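PDB 5DUD: 5-oxoprolinase subunit C from Escherichia coli, which catalyses, as one subunit of 5-oxoprolinase, the cleavage of 5-oxoproline to L-glutamate coupled to hydrolysis of ATP to ADP and phosphate. Local coordinates for residues A192-S204 / Q271-C283. Residues are numbered along the deposited sequence; the frame is centred on the assembly and turned at random.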
ATOM      1  N   ALA A 192     -13.561 -24.360  -0.116  1.00 48.96           N
ATOM      2  CA  ALA A 192     -12.439 -24.338   0.826  1.00 48.29           C
ATOM      3  C   ALA A 192     -12.135 -22.915   1.322  1.00 50.23           C
ATOM      4  O   ALA A 192     -11.794 -22.754   2.488  1.00 49.25           O
ATOM      5  CB  ALA A 192     -11.196 -24.935   0.182  1.00 49.69           C
ATOM      6  N   PHE A 193     -12.296 -21.884   0.473  1.00 45.84           N
ATOM      7  CA  PHE A 193     -12.007 -20.504   0.878  1.00 43.88           C
ATOM      8  C   PHE A 193     -12.912 -20.017   2.020  1.00 46.82           C
ATOM      9  O   PHE A 193     -12.456 -19.238   2.854  1.00 45.24           O
ATOM     10  CB  PHE A 193     -12.112 -19.537  -0.315  1.00 44.93           C
ATOM     11  CG  PHE A 193     -11.523 -18.178  -0.014  1.00 45.01           C
ATOM     12  CD1 PHE A 193     -10.156 -18.019   0.155  1.00 47.72           C
ATOM     13  CD2 PHE A 193     -12.339 -17.069   0.149  1.00 46.29           C
ATOM     14  CE1 PHE A 193      -9.614 -16.775   0.470  1.00 47.42           C
ATOM     15  CE2 PHE A 193     -11.794 -15.822   0.454  1.00 47.92           C
ATOM     16  CZ  PHE A 193     -10.435 -15.683   0.612  1.00 45.70           C
ATOM     17  N   TRP A 194     -14.167 -20.496   2.071  1.00 44.18           N
ATOM     18  CA  TRP A 194     -15.127 -20.117   3.105  1.00 43.77           C
ATOM     19  C   TRP A 194     -15.146 -21.150   4.232  1.00 49.22           C
ATOM     20  O   TRP A 194     -15.142 -20.767   5.400  1.00 48.42           O
ATOM     21  CB  TRP A 194     -16.547 -19.962   2.499  1.00 42.72           C
ATOM     22  CG  TRP A 194     -16.617 -19.114   1.259  1.00 42.86           C
ATOM     23  CD1 TRP A 194     -17.007 -19.512   0.016  1.00 46.48           C
ATOM     24  CD2 TRP A 194     -16.301 -17.723   1.153  1.00 41.21           C
ATOM     25  NE1 TRP A 194     -16.919 -18.463  -0.868  1.00 44.99           N
ATOM     26  CE2 TRP A 194     -16.498 -17.348  -0.192  1.00 45.05           C
ATOM     27  CE3 TRP A 194     -15.868 -16.754   2.064  1.00 41.27           C
ATOM     28  CZ2 TRP A 194     -16.273 -16.045  -0.645  1.00 43.21           C
ATOM     29  CZ3 TRP A 194     -15.640 -15.466   1.615  1.00 41.61           C
ATOM     30  CH2 TRP A 194     -15.852 -15.119   0.277  1.00 42.24           C
ATOM     31  N   ARG A 195     -15.181 -22.448   3.887  1.00 47.68           N
ATOM     32  CA  ARG A 195     -15.276 -23.518   4.881  1.00 48.93           C
ATOM     33  C   ARG A 195     -13.956 -23.792   5.600  1.00 53.04           C
ATOM     34  O   ARG A 195     -13.958 -23.920   6.821  1.00 52.98           O
ATOM     35  CB  ARG A 195     -15.776 -24.825   4.238  1.00 51.03           C
ATOM     36  N   SER A 196     -12.847 -23.916   4.859  1.00 49.54           N
ATOM     37  CA  SER A 196     -11.547 -24.289   5.430  1.00 49.65           C
ATOM     38  C   SER A 196     -10.847 -23.129   6.182  1.00 51.93           C
ATOM     39  O   SER A 196     -10.872 -22.001   5.697  1.00 50.19           O
ATOM     40  CB  SER A 196     -10.620 -24.807   4.333  1.00 53.89           C
ATOM     41  OG  SER A 196      -9.677 -25.736   4.838  1.00 64.44           O
ATOM     42  N   PRO A 197     -10.197 -23.387   7.342  1.00 48.68           N
ATOM     43  CA  PRO A 197      -9.495 -22.307   8.049  1.00 47.13           C
ATOM     44  C   PRO A 197      -8.144 -22.008   7.413  1.00 50.66           C
ATOM     45  O   PRO A 197      -7.531 -22.904   6.834  1.00 51.28           O
ATOM     46  CB  PRO A 197      -9.326 -22.878   9.452  1.00 49.71           C
ATOM     47  CG  PRO A 197      -9.157 -24.323   9.236  1.00 55.96           C
ATOM     48  CD  PRO A 197     -10.041 -24.668   8.058  1.00 51.88           C
ATOM     49  N   TRP A 198      -7.672 -20.761   7.544  1.00 45.77           N
ATOM     50  CA  TRP A 198      -6.401 -20.310   6.975  1.00 45.00           C
ATOM     51  C   TRP A 198      -5.427 -19.888   8.070  1.00 47.85           C
ATOM     52  O   TRP A 198      -5.738 -18.970   8.819  1.00 46.46           O
ATOM     53  CB  TRP A 198      -6.670 -19.148   6.019  1.00 42.68           C
ATOM     54  CG  TRP A 198      -7.520 -19.576   4.865  1.00 44.23           C
ATOM     55  CD1 TRP A 198      -8.882 -19.580   4.816  1.00 47.26           C
ATOM     56  CD2 TRP A 198      -7.075 -20.301   3.715  1.00 44.94           C
ATOM     57  NE1 TRP A 198      -9.311 -20.184   3.659  1.00 47.51           N
ATOM     58  CE2 TRP A 198      -8.221 -20.637   2.964  1.00 49.38           C
ATOM     59  CE3 TRP A 198      -5.814 -20.655   3.218  1.00 46.62           C
ATOM     60  CZ2 TRP A 198      -8.140 -21.309   1.740  1.00 49.59           C
ATOM     61  CZ3 TRP A 198      -5.737 -21.334   2.015  1.00 48.99           C
ATOM     62  CH2 TRP A 198      -6.889 -21.645   1.285  1.00 50.09           C
ATOM     63  N   GLN A 199      -4.259 -20.557   8.167  1.00 44.87           N
ATOM     64  CA  GLN A 199      -3.251 -20.254   9.184  1.00 44.37           C
ATOM     65  C   GLN A 199      -2.334 -19.131   8.702  1.00 46.82           C
ATOM     66  O   GLN A 199      -1.876 -19.170   7.564  1.00 46.45           O
ATOM     67  CB  GLN A 199      -2.430 -21.512   9.525  1.00 47.26           C
ATOM     68  CG  GLN A 199      -1.800 -21.464  10.925  1.00 64.06           C
ATOM     69  CD  GLN A 199      -0.398 -22.034  11.018  1.00 85.89           C
ATOM     70  OE1 GLN A 199       0.139 -22.644  10.084  1.00 82.75           O
ATOM     71  NE2 GLN A 199       0.217 -21.882  12.179  1.00 78.12           N
ATOM     72  N   LEU A 200      -1.963 -18.198   9.594  1.00 42.31           N
ATOM     73  CA  LEU A 200      -1.053 -17.111   9.232  1.00 41.10           C
ATOM     74  C   LEU A 200       0.405 -17.621   9.199  1.00 45.40           C
ATOM     75  O   LEU A 200       0.808 -18.426  10.042  1.00 45.68           O
ATOM     76  CB  LEU A 200      -1.210 -15.934  10.219  1.00 40.20           C
ATOM     77  CG  LEU A 200      -0.720 -14.536   9.766  1.00 43.96           C
ATOM     78  CD1 LEU A 200      -1.490 -14.026   8.558  1.00 43.75           C
ATOM     79  CD2 LEU A 200      -0.847 -13.501  10.912  1.00 45.73           C
ATOM     80  N   SER A 201       1.173 -17.170   8.196  1.00 41.68           N
ATOM     81  CA  SER A 201       2.568 -17.563   8.001  1.00 42.12           C
ATOM     82  C   SER A 201       3.523 -16.484   8.510  1.00 45.00           C
ATOM     83  O   SER A 201       3.185 -15.302   8.496  1.00 43.19           O
ATOM     84  CB  SER A 201       2.840 -17.827   6.521  1.00 46.00           C
ATOM     85  OG  SER A 201       3.746 -18.905   6.353  1.00 56.65           O
ATOM     86  N   SER A 202       4.749 -16.893   8.881  1.00 42.47           N
ATOM     87  CA  SER A 202       5.816 -15.999   9.367  1.00 41.87           C
ATOM     88  C   SER A 202       6.234 -14.897   8.353  1.00 44.73           C
ATOM     89  O   SER A 202       6.763 -13.871   8.777  1.00 43.59           O
ATOM     90  CB  SER A 202       7.053 -16.808   9.747  1.00 46.72           C
ATOM     91  OG  SER A 202       7.606 -17.476   8.625  1.00 56.24           O
ATOM     92  N   GLN A 203       6.012 -15.113   7.039  1.00 41.57           N
ATOM     93  CA  GLN A 203       6.310 -14.124   5.986  1.00 40.97           C
ATOM     94  C   GLN A 203       5.445 -12.862   6.098  1.00 43.68           C
ATOM     95  O   GLN A 203       5.859 -11.789   5.644  1.00 42.99           O
ATOM     96  CB  GLN A 203       6.083 -14.741   4.599  1.00 42.91           C
ATOM     97  CG  GLN A 203       7.239 -15.611   4.129  1.00 59.55           C
ATOM     98  CD  GLN A 203       8.318 -14.787   3.464  1.00 79.05           C
ATOM     99  OE1 GLN A 203       8.152 -14.311   2.336  1.00 73.86           O
ATOM    100  NE2 GLN A 203       9.436 -14.569   4.147  1.00 72.31           N
ATOM    101  N   SER A 204       4.235 -13.007   6.657  1.00 39.55           N
ATOM    102  CA  SER A 204       3.266 -11.931   6.851  1.00 38.08           C
ATOM    103  C   SER A 204       3.852 -10.732   7.595  1.00 41.36           C
ATOM    104  O   SER A 204       4.370 -10.887   8.697  1.00 41.18           O
ATOM    105  CB  SER A 204       2.066 -12.451   7.636  1.00 41.34           C
ATOM    106  OG  SER A 204       1.500 -13.587   7.004  1.00 50.18           O
ATOM    107  N   GLN A 271      -4.728  -7.719  14.525  1.00 26.27           N
ATOM    108  CA  GLN A 271      -4.550  -8.319  15.845  1.00 26.93           C
ATOM    109  C   GLN A 271      -4.337  -9.824  15.816  1.00 32.62           C
ATOM    110  O   GLN A 271      -3.921 -10.374  16.832  1.00 33.01           O
ATOM    111  CB  GLN A 271      -5.753  -8.009  16.747  1.00 28.32           C
ATOM    112  CG  GLN A 271      -6.055  -6.520  16.963  1.00 39.83           C
ATOM    113  CD  GLN A 271      -4.896  -5.640  17.378  1.00 54.77           C
ATOM    114  OE1 GLN A 271      -3.879  -6.096  17.907  1.00 50.65           O
ATOM    115  NE2 GLN A 271      -5.080  -4.337  17.270  1.00 43.93           N
ATOM    116  N   ILE A 272      -4.591 -10.499  14.688  1.00 29.99           N
ATOM    117  CA  ILE A 272      -4.454 -11.959  14.617  1.00 30.98           C
ATOM    118  C   ILE A 272      -2.989 -12.407  14.817  1.00 35.65           C
ATOM    119  O   ILE A 272      -2.141 -12.086  13.983  1.00 34.91           O
ATOM    120  CB  ILE A 272      -5.027 -12.537  13.291  1.00 34.21           C
ATOM    121  CG1 ILE A 272      -6.573 -12.507  13.324  1.00 34.86           C
ATOM    122  CG2 ILE A 272      -4.547 -13.986  13.052  1.00 35.60           C
ATOM    123  CD1 ILE A 272      -7.242 -12.563  11.965  1.00 42.46           C
ATOM    124  N   PRO A 273      -2.686 -13.230  15.858  1.00 33.35           N
ATOM    125  CA  PRO A 273      -1.298 -13.704  16.042  1.00 33.76           C
ATOM    126  C   PRO A 273      -0.766 -14.570  14.888  1.00 38.34           C
ATOM    127  O   PRO A 273      -1.542 -15.132  14.116  1.00 37.94           O
ATOM    128  CB  PRO A 273      -1.365 -14.518  17.341  1.00 36.50           C
ATOM    129  CG  PRO A 273      -2.578 -14.044  18.038  1.00 40.68           C
ATOM    130  CD  PRO A 273      -3.552 -13.700  16.958  1.00 35.52           C
ATOM    131  N   LEU A 274       0.569 -14.710  14.802  1.00 35.83           N
ATOM    132  CA  LEU A 274       1.242 -15.438  13.715  1.00 36.33           C
ATOM    133  C   LEU A 274       0.996 -16.979  13.687  1.00 41.80           C
ATOM    134  O   LEU A 274       1.352 -17.611  12.693  1.00 41.85           O
ATOM    135  CB  LEU A 274       2.763 -15.155  13.716  1.00 36.48           C
ATOM    136  CG  LEU A 274       3.185 -13.950  12.854  1.00 40.31           C
ATOM    137  CD1 LEU A 274       4.569 -13.437  13.228  1.00 40.57           C
ATOM    138  CD2 LEU A 274       3.131 -14.298  11.368  1.00 43.03           C
ATOM    139  N   GLY A 275       0.397 -17.552  14.732  1.00 39.33           N
ATOM    140  CA  GLY A 275       0.065 -18.973  14.771  1.00 40.65           C
ATOM    141  C   GLY A 275      -1.416 -19.306  14.794  1.00 44.91           C
ATOM    142  O   GLY A 275      -1.755 -20.492  14.761  1.00 45.95           O
ATOM    143  N   GLN A 276      -2.319 -18.298  14.873  1.00 40.28           N
ATOM    144  CA  GLN A 276      -3.768 -18.526  14.959  1.00 40.27           C
ATOM    145  C   GLN A 276      -4.443 -18.565  13.581  1.00 43.35           C
ATOM    146  O   GLN A 276      -4.021 -17.850  12.676  1.00 41.88           O
ATOM    147  CB  GLN A 276      -4.427 -17.430  15.816  1.00 40.82           C
ATOM    148  CG  GLN A 276      -4.009 -17.441  17.296  1.00 56.85           C
ATOM    149  CD  GLN A 276      -4.677 -18.547  18.080  1.00 78.42           C
ATOM    150  OE1 GLN A 276      -5.739 -18.354  18.681  1.00 74.27           O
ATOM    151  NE2 GLN A 276      -4.072 -19.728  18.103  1.00 72.31           N
ATOM    152  N   PRO A 277      -5.534 -19.353  13.430  1.00 40.48           N
ATOM    153  CA  PRO A 277      -6.224 -19.421  12.131  1.00 39.98           C
ATOM    154  C   PRO A 277      -7.047 -18.169  11.808  1.00 41.97           C
ATOM    155  O   PRO A 277      -7.207 -17.282  12.642  1.00 41.03           O
ATOM    156  CB  PRO A 277      -7.122 -20.653  12.282  1.00 43.13           C
ATOM    157  CG  PRO A 277      -7.394 -20.746  13.729  1.00 48.06           C
ATOM    158  CD  PRO A 277      -6.159 -20.259  14.418  1.00 43.29           C
ATOM    159  N   ILE A 278      -7.550 -18.107  10.556  1.00 37.51           N
ATOM    160  CA  ILE A 278      -8.398 -17.026  10.024  1.00 35.93           C
ATOM    161  C   ILE A 278      -9.531 -17.650   9.204  1.00 39.10           C
ATOM    162  O   ILE A 278      -9.251 -18.398   8.267  1.00 39.21           O
ATOM    163  CB  ILE A 278      -7.610 -16.001   9.145  1.00 38.10           C
ATOM    164  CG1 ILE A 278      -6.228 -15.643   9.738  1.00 38.29           C
ATOM    165  CG2 ILE A 278      -8.458 -14.732   8.930  1.00 37.81           C
ATOM    166  CD1 ILE A 278      -5.356 -14.790   8.826  1.00 45.59           C
ATOM    167  N   HIS A 279     -10.795 -17.323   9.521  1.00 34.68           N
ATOM    168  CA  HIS A 279     -11.952 -17.828   8.772  1.00 34.63           C
ATOM    169  C   HIS A 279     -12.538 -16.723   7.911  1.00 36.19           C
ATOM    170  O   HIS A 279     -12.657 -15.585   8.364  1.00 34.47           O
ATOM    171  CB  HIS A 279     -13.039 -18.373   9.712  1.00 36.30           C
ATOM    172  CG  HIS A 279     -12.581 -19.495  10.592  1.00 40.82           C
ATOM    173  ND1 HIS A 279     -12.172 -19.268  11.892  1.00 42.48           N
ATOM    174  CD2 HIS A 279     -12.489 -20.820  10.333  1.00 43.82           C
ATOM    175  CE1 HIS A 279     -11.850 -20.452  12.385  1.00 43.12           C
ATOM    176  NE2 HIS A 279     -12.030 -21.418  11.484  1.00 44.35           N
ATOM    177  N   PHE A 280     -12.922 -17.053   6.672  1.00 32.69           N
ATOM    178  CA  PHE A 280     -13.545 -16.093   5.763  1.00 31.54           C
ATOM    179  C   PHE A 280     -15.052 -16.341   5.717  1.00 35.51           C
ATOM    180  O   PHE A 280     -15.488 -17.491   5.654  1.00 36.08           O
ATOM    181  CB  PHE A 280     -12.940 -16.171   4.356  1.00 33.25           C
ATOM    182  CG  PHE A 280     -11.517 -15.673   4.261  1.00 34.11           C
ATOM    183  CD1 PHE A 280     -11.226 -14.324   4.395  1.00 36.17           C
ATOM    184  CD2 PHE A 280     -10.475 -16.545   3.980  1.00 36.82           C
ATOM    185  CE1 PHE A 280      -9.914 -13.863   4.294  1.00 36.49           C
ATOM    186  CE2 PHE A 280      -9.164 -16.081   3.873  1.00 39.03           C
ATOM    187  CZ  PHE A 280      -8.893 -14.744   4.030  1.00 36.04           C
ATOM    188  N   VAL A 281     -15.839 -15.261   5.754  1.00 31.16           N
ATOM    189  CA  VAL A 281     -17.299 -15.309   5.697  1.00 31.39           C
ATOM    190  C   VAL A 281     -17.742 -14.697   4.362  1.00 34.78           C
ATOM    191  O   VAL A 281     -17.291 -13.607   4.018  1.00 33.42           O
ATOM    192  CB  VAL A 281     -17.917 -14.566   6.913  1.00 34.99           C
ATOM    193  CG1 VAL A 281     -19.424 -14.356   6.738  1.00 35.38           C
ATOM    194  CG2 VAL A 281     -17.630 -15.304   8.214  1.00 35.24           C
ATOM    195  N   GLN A 282     -18.634 -15.372   3.619  1.00 32.15           N
ATOM    196  CA  GLN A 282     -19.136 -14.834   2.344  1.00 31.78           C
ATOM    197  C   GLN A 282     -20.111 -13.681   2.624  1.00 35.55           C
ATOM    198  O   GLN A 282     -21.073 -13.853   3.376  1.00 35.68           O
ATOM    199  CB  GLN A 282     -19.801 -15.924   1.498  1.00 34.27           C
ATOM    200  CG  GLN A 282     -19.920 -15.546   0.018  1.00 44.72           C
ATOM    201  CD  GLN A 282     -20.338 -16.690  -0.880  1.00 60.91           C
ATOM    202  OE1 GLN A 282     -20.245 -17.871  -0.527  1.00 56.70           O
ATOM    203  NE2 GLN A 282     -20.789 -16.362  -2.083  1.00 52.58           N
ATOM    204  N   CYS A 283     -19.820 -12.506   2.053  1.00 31.52           N
ATOM    205  CA  CYS A 283     -20.540 -11.272   2.300  1.00 31.07           C
ATOM    206  C   CYS A 283     -21.344 -10.827   1.078  1.00 35.70           C
ATOM    207  O   CYS A 283     -21.311 -11.464   0.025  1.00 35.66           O
ATOM    208  CB  CYS A 283     -19.539 -10.197   2.716  1.00 30.29           C
ATOM    209  SG  CYS A 283     -20.295  -8.690   3.375  1.00 33.78           S
TER
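With CG of F193 opposite its own backbone N (chi1 -167°) and CG of F280 opposite its carbonyl carbon (chi1 -69°), the two rings come face to face in an offset stack, with centroids 4.3 Å apart and planes only 14° from parallel; CZ of F193 lies over the rim of the F280 face, 3.5 Å from F280 CD2. W198 completes the aromatic cluster, its five-membered ring set obliquely to F280 with NE1 near the plane of the F280 ring at its edge, and CD1 of W198 comes within 3.5 Å of F280 CD2. The same NE1 donates a weak bond to F193 O, tying the indole back to the last turn of helix 187-195. W194 is sandwiched, F193 CD2 over one face and Q282 CB over the other; the latter makes a CH-pi contact, 3.8 Å from the centroid of the six-membered ring and over its centre. The indole NE1 of W194 is hydrogen-bonded to the hydroxyl of Y182. Within the carboxyltransferase-type domain, strands 198-200 and 277-282 are antiparallel neighbours in a mixed sheet, flanked by strands 208-212 and 173-178. W198 and I278 form a hydrogen-bonded antiparallel pair, W198 N donating to I278 O at 2.9 Å, with a weak return bond from I278 N to W198 O. One residue past the Q199-P277 pair, L200 points toward 271-283, its CD1 packing 3.9 Å from I278 CD1 and its CD2 lying 4.1 Å from L274 CD2.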